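2-dehydropantoate 2-reductase (Enterococcus faecium, PDB 3WFI) acts as a D-mandelate dehydrogenase, using NAD(H) to interconvert D-mandelate and its 2-keto acid, and belongs to the ketopantoate reductase family. Local coordinates at residues H35-N49 against G132-S144. Numbering follows the deposited sequence.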
loop_
_atom_site.group_PDB
_atom_site.type_symbol
_atom_site.label_atom_id
_atom_site.label_comp_id
_atom_site.label_asym_id
_atom_site.label_seq_id
_atom_site.Cartn_x
_atom_site.Cartn_y
_atom_site.Cartn_z
ATOM N N HIS B 35 -16.529 16.750 34.178
ATOM C CA HIS B 35 -15.714 17.973 34.061
ATOM C C HIS B 35 -16.611 19.204 34.038
ATOM O O HIS B 35 -16.397 20.154 34.782
ATOM C CB HIS B 35 -14.899 17.915 32.767
ATOM C CG HIS B 35 -13.802 18.934 32.672
ATOM N ND1 HIS B 35 -12.951 19.217 33.715
ATOM C CD2 HIS B 35 -13.389 19.700 31.638
ATOM C CE1 HIS B 35 -12.072 20.130 33.338
ATOM N NE2 HIS B 35 -12.318 20.439 32.079
ATOM N N VAL B 36 -17.628 19.147 33.180
ATOM C CA VAL B 36 -18.585 20.232 33.020
ATOM C C VAL B 36 -19.315 20.499 34.340
ATOM O O VAL B 36 -19.410 21.645 34.782
ATOM C CB VAL B 36 -19.596 19.920 31.889
ATOM C CG1 VAL B 36 -20.707 20.964 31.837
ATOM C CG2 VAL B 36 -18.884 19.844 30.541
ATOM N N GLN B 37 -19.817 19.438 34.966
ATOM C CA GLN B 37 -20.598 19.555 36.196
ATOM C C GLN B 37 -19.761 20.102 37.354
ATOM O O GLN B 37 -20.235 20.937 38.127
ATOM C CB GLN B 37 -21.200 18.189 36.564
ATOM C CG GLN B 37 -22.198 18.222 37.707
ATOM C CD GLN B 37 -23.408 19.060 37.387
ATOM O OE1 GLN B 37 -24.091 18.829 36.389
ATOM N NE2 GLN B 37 -23.678 20.047 38.226
ATOM N N GLN B 38 -18.519 19.640 37.475
ATOM C CA GLN B 38 -17.636 20.120 38.550
ATOM C C GLN B 38 -17.370 21.616 38.418
ATOM O O GLN B 38 -17.465 22.351 39.397
ATOM C CB GLN B 38 -16.325 19.315 38.634
ATOM C CG GLN B 38 -16.450 18.060 39.481
ATOM C CD GLN B 38 -16.984 18.330 40.862
ATOM O OE1 GLN B 38 -16.359 19.048 41.650
ATOM N NE2 GLN B 38 -18.125 17.739 41.182
ATOM N N ILE B 39 -17.077 22.062 37.197
ATOM C CA ILE B 39 -16.832 23.483 36.930
ATOM C C ILE B 39 -18.108 24.313 37.123
ATOM O O ILE B 39 -18.044 25.416 37.636
ATOM C CB ILE B 39 -16.225 23.710 35.520
ATOM C CG1 ILE B 39 -14.829 23.080 35.458
ATOM C CG2 ILE B 39 -16.145 25.203 35.190
ATOM C CD1 ILE B 39 -14.268 22.899 34.066
ATOM N N LYS B 40 -19.261 23.779 36.730
ATOM C CA LYS B 40 -20.527 24.471 36.973
ATOM C C LYS B 40 -20.721 24.704 38.470
ATOM O O LYS B 40 -21.002 25.819 38.893
ATOM C CB LYS B 40 -21.723 23.685 36.415
ATOM C CG LYS B 40 -22.013 23.909 34.940
ATOM C CD LYS B 40 -23.191 23.055 34.490
ATOM C CE LYS B 40 -23.440 23.165 32.992
ATOM N NZ LYS B 40 -24.364 22.106 32.483
ATOM N N GLU B 41 -20.546 23.653 39.266
ATOM C CA GLU B 41 -20.816 23.725 40.707
ATOM C C GLU B 41 -19.757 24.466 41.518
ATOM O O GLU B 41 -20.093 25.189 42.446
ATOM C CB GLU B 41 -20.994 22.322 41.292
ATOM C CG GLU B 41 -22.323 21.678 40.943
ATOM C CD GLU B 41 -22.439 20.264 41.502
ATOM O OE1 GLU B 41 -22.680 19.310 40.729
ATOM O OE2 GLU B 41 -22.290 20.111 42.734
ATOM N N HIS B 42 -18.488 24.295 41.162
ATOM C CA HIS B 42 -17.369 24.805 41.967
ATOM C C HIS B 42 -16.427 25.753 41.232
ATOM O O HIS B 42 -15.457 26.226 41.825
ATOM C CB HIS B 42 -16.521 23.647 42.495
ATOM C CG HIS B 42 -17.245 22.744 43.434
ATOM N ND1 HIS B 42 -17.509 23.085 44.745
ATOM C CD2 HIS B 42 -17.739 21.496 43.258
ATOM C CE1 HIS B 42 -18.149 22.089 45.329
ATOM N NE2 HIS B 42 -18.300 21.113 44.449
ATOM N N GLY B 43 -16.695 26.030 39.956
ATOM C CA GLY B 43 -15.788 26.824 39.137
ATOM C C GLY B 43 -14.596 25.996 38.706
ATOM O O GLY B 43 -14.442 24.850 39.128
ATOM N N LEU B 44 -13.751 26.573 37.858
ATOM C CA LEU B 44 -12.495 25.936 37.493
ATOM C C LEU B 44 -11.459 26.203 38.579
ATOM O O LEU B 44 -11.166 27.361 38.879
ATOM C CB LEU B 44 -11.987 26.473 36.162
ATOM C CG LEU B 44 -10.603 25.994 35.720
ATOM C CD1 LEU B 44 -10.587 24.480 35.579
ATOM C CD2 LEU B 44 -10.216 26.669 34.417
ATOM N N GLN B 45 -10.901 25.132 39.144
ATOM C CA GLN B 45 -9.881 25.243 40.185
ATOM C C GLN B 45 -8.507 25.014 39.575
ATOM O O GLN B 45 -8.289 24.028 38.865
ATOM C CB GLN B 45 -10.120 24.210 41.293
ATOM C CG GLN B 45 -11.431 24.385 42.041
ATOM C CD GLN B 45 -11.478 25.618 42.920
ATOM O OE1 GLN B 45 -10.495 25.984 43.564
ATOM N NE2 GLN B 45 -12.644 26.251 42.978
ATOM N N ALA B 46 -7.575 25.913 39.863
ATOM C CA ALA B 46 -6.245 25.829 39.284
ATOM C C ALA B 46 -5.164 26.071 40.319
ATOM O O ALA B 46 -5.313 26.902 41.211
ATOM C CB ALA B 46 -6.104 26.817 38.140
ATOM N N ASN B 47 -4.081 25.313 40.198
ATOM C CA ASN B 47 -2.824 25.671 40.812
ATOM C C ASN B 47 -2.015 26.415 39.767
ATOM O O ASN B 47 -1.462 25.806 38.842
ATOM C CB ASN B 47 -2.037 24.452 41.263
ATOM C CG ASN B 47 -0.614 24.827 41.640
ATOM O OD1 ASN B 47 -0.407 25.697 42.478
ATOM N ND2 ASN B 47 0.366 24.238 40.968
ATOM N N PHE B 48 -1.929 27.729 39.913
ATOM C CA PHE B 48 -1.364 28.532 38.843
ATOM C C PHE B 48 0.171 28.609 38.944
ATOM O O PHE B 48 0.842 27.826 38.299
ATOM C CB PHE B 48 -2.085 29.878 38.716
ATOM C CG PHE B 48 -2.040 30.448 37.323
ATOM C CD1 PHE B 48 -3.198 30.838 36.659
ATOM C CD2 PHE B 48 -0.827 30.565 36.661
ATOM C CE1 PHE B 48 -3.126 31.365 35.377
ATOM C CE2 PHE B 48 -0.756 31.082 35.382
ATOM C CZ PHE B 48 -1.903 31.483 34.738
ATOM N N ASN B 49 0.747 29.499 39.738
ATOM C CA ASN B 49 2.219 29.611 39.788
ATOM C C ASN B 49 2.772 29.894 41.192
ATOM O O ASN B 49 3.537 30.837 41.347
ATOM C CB ASN B 49 2.718 30.713 38.833
ATOM C CG ASN B 49 2.516 30.376 37.363
ATOM O OD1 ASN B 49 2.569 29.219 36.964
ATOM N ND2 ASN B 49 2.311 31.404 36.548
ATOM N N GLY B 132 -1.685 20.695 33.011
ATOM C CA GLY B 132 -2.059 19.360 33.471
ATOM C C GLY B 132 -3.467 19.306 34.011
ATOM O O GLY B 132 -3.861 20.180 34.780
ATOM N N LEU B 133 -4.215 18.272 33.617
ATOM C CA LEU B 133 -5.560 18.031 34.136
ATOM C C LEU B 133 -5.507 17.005 35.278
ATOM O O LEU B 133 -5.361 15.810 35.042
ATOM C CB LEU B 133 -6.473 17.551 33.005
ATOM C CG LEU B 133 -7.990 17.545 33.219
ATOM C CD1 LEU B 133 -8.492 18.879 33.746
ATOM C CD2 LEU B 133 -8.697 17.197 31.916
ATOM N N GLU B 134 -5.626 17.486 36.516
ATOM C CA GLU B 134 -5.516 16.638 37.709
ATOM C C GLU B 134 -6.774 15.811 37.922
ATOM O O GLU B 134 -6.706 14.632 38.282
ATOM C CB GLU B 134 -5.257 17.495 38.954
ATOM C CG GLU B 134 -3.972 18.314 38.899
ATOM C CD GLU B 134 -2.739 17.499 39.249
ATOM O OE1 GLU B 134 -2.605 17.120 40.432
ATOM O OE2 GLU B 134 -1.903 17.242 38.354
ATOM N N GLY B 135 -7.925 16.443 37.719
ATOM C CA GLY B 135 -9.213 15.774 37.854
ATOM C C GLY B 135 -10.302 16.639 37.255
ATOM O O GLY B 135 -10.004 17.689 36.690
ATOM N N PRO B 136 -11.569 16.203 37.359
ATOM C CA PRO B 136 -12.665 17.032 36.862
ATOM C C PRO B 136 -12.663 18.414 37.514
ATOM O O PRO B 136 -12.782 18.523 38.729
ATOM C CB PRO B 136 -13.932 16.243 37.242
ATOM C CG PRO B 136 -13.493 15.109 38.113
ATOM C CD PRO B 136 -12.034 14.890 37.842
ATOM N N GLY B 137 -12.454 19.451 36.710
ATOM C CA GLY B 137 -12.513 20.835 37.169
ATOM C C GLY B 137 -11.265 21.246 37.916
ATOM O O GLY B 137 -11.267 22.254 38.615
ATOM N N GLN B 138 -10.193 20.477 37.739
ATOM C CA GLN B 138 -8.941 20.678 38.477
ATOM C C GLN B 138 -7.758 20.683 37.512
ATOM O O GLN B 138 -7.488 19.680 36.844
ATOM C CB GLN B 138 -8.737 19.589 39.541
ATOM C CG GLN B 138 -9.218 19.944 40.940
ATOM C CD GLN B 138 -8.277 20.895 41.676
ATOM O OE1 GLN B 138 -7.353 21.472 41.091
ATOM N NE2 GLN B 138 -8.508 21.058 42.974
ATOM N N VAL B 139 -7.050 21.808 37.446
ATOM C CA VAL B 139 -5.891 21.917 36.577
ATOM C C VAL B 139 -4.677 22.395 37.371
ATOM O O VAL B 139 -4.810 23.086 38.378
ATOM C CB VAL B 139 -6.193 22.871 35.393
ATOM C CG1 VAL B 139 -4.937 23.193 34.604
ATOM C CG2 VAL B 139 -7.236 22.264 34.465
ATOM N N LYS B 140 -3.491 21.994 36.928
ATOM C CA LYS B 140 -2.252 22.576 37.437
ATOM C C LYS B 140 -1.536 23.215 36.255
ATOM O O LYS B 140 -1.399 22.618 35.184
ATOM C CB LYS B 140 -1.394 21.555 38.189
ATOM C CG LYS B 140 -0.440 20.736 37.342
ATOM C CD LYS B 140 0.311 19.724 38.198
ATOM C CE LYS B 140 0.914 18.611 37.373
ATOM N NZ LYS B 140 1.519 19.097 36.107
ATOM N N LEU B 141 -1.116 24.454 36.451
ATOM C CA LEU B 141 -0.565 25.262 35.390
ATOM C C LEU B 141 0.780 25.742 35.863
ATOM O O LEU B 141 0.833 26.487 36.814
ATOM C CB LEU B 141 -1.460 26.477 35.147
ATOM C CG LEU B 141 -2.916 26.256 34.666
ATOM C CD1 LEU B 141 -3.638 27.590 34.517
ATOM C CD2 LEU B 141 -2.983 25.452 33.386
ATOM N N PHE B 142 1.865 25.325 35.228
ATOM C CA PHE B 142 3.172 25.763 35.671
ATOM C C PHE B 142 4.018 26.273 34.516
ATOM O O PHE B 142 3.873 25.826 33.383
ATOM C CB PHE B 142 3.888 24.633 36.414
ATOM C CG PHE B 142 5.320 24.940 36.736
ATOM C CD1 PHE B 142 5.631 25.884 37.711
ATOM C CD2 PHE B 142 6.361 24.311 36.051
ATOM C CE1 PHE B 142 6.952 26.186 38.013
ATOM C CE2 PHE B 142 7.685 24.607 36.349
ATOM C CZ PHE B 142 7.977 25.546 37.330
ATOM N N GLY B 143 4.871 27.246 34.835
ATOM C CA GLY B 143 5.940 27.689 33.965
ATOM C C GLY B 143 5.493 28.622 32.869
ATOM O O GLY B 143 4.403 29.204 32.911
ATOM N N SER B 144 6.365 28.760 31.882
ATOM C CA SER B 144 6.178 29.719 30.816
ATOM C C SER B 144 5.755 29.000 29.527
ATOM O O SER B 144 5.483 27.784 29.491
ATOM C CB SER B 144 7.463 30.576 30.653
ATOM O OG SER B 144 8.542 29.839 30.103
#
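The imidazole of H35 meets G137 edge-on: the N-H of G137 points at ND1 close to the ring plane (G137 N to H35 ND1 3.0 Å), P136 C also lies at the edge, and I39 CD1 sits over one face, toward its rim. The other aromatic ring, F48, takes L141 CD1 over one face, a CH-pi contact 4.0 Å from the ring centroid, with N49 CG in plane at its edge. Between these two rings runs a parallel strand pair, 44-47 beside 138-140, in a small mixed sheet of the Rossmann-type coenzyme domain, completed by strands 52-55 and 132-135. Helix 33-42 and strand 44-47 thus both engage one hairpin, 132-140, the helix through H35 at the type II turn from G135 to Q138. H35 NE2 is hydrogen-bonded to A8 O, so both ring nitrogens are engaged and the ring's rotation is fixed; an acceptor role for ND1 implies that the proton sits on NE2. G137 adopts a positive phi in the turn, and its CA packs against I39 CG1. Along the strands, V139 and A46 lie on one face, where L44 CD1 touches V139 CG2; Q45, Q138, N47 and K140 lie on the other. V139 N donates to Q45 O, and V139 O accepts from N47 N at 3.0 Å, with A46 CA resting 3.2 Å from V139 O.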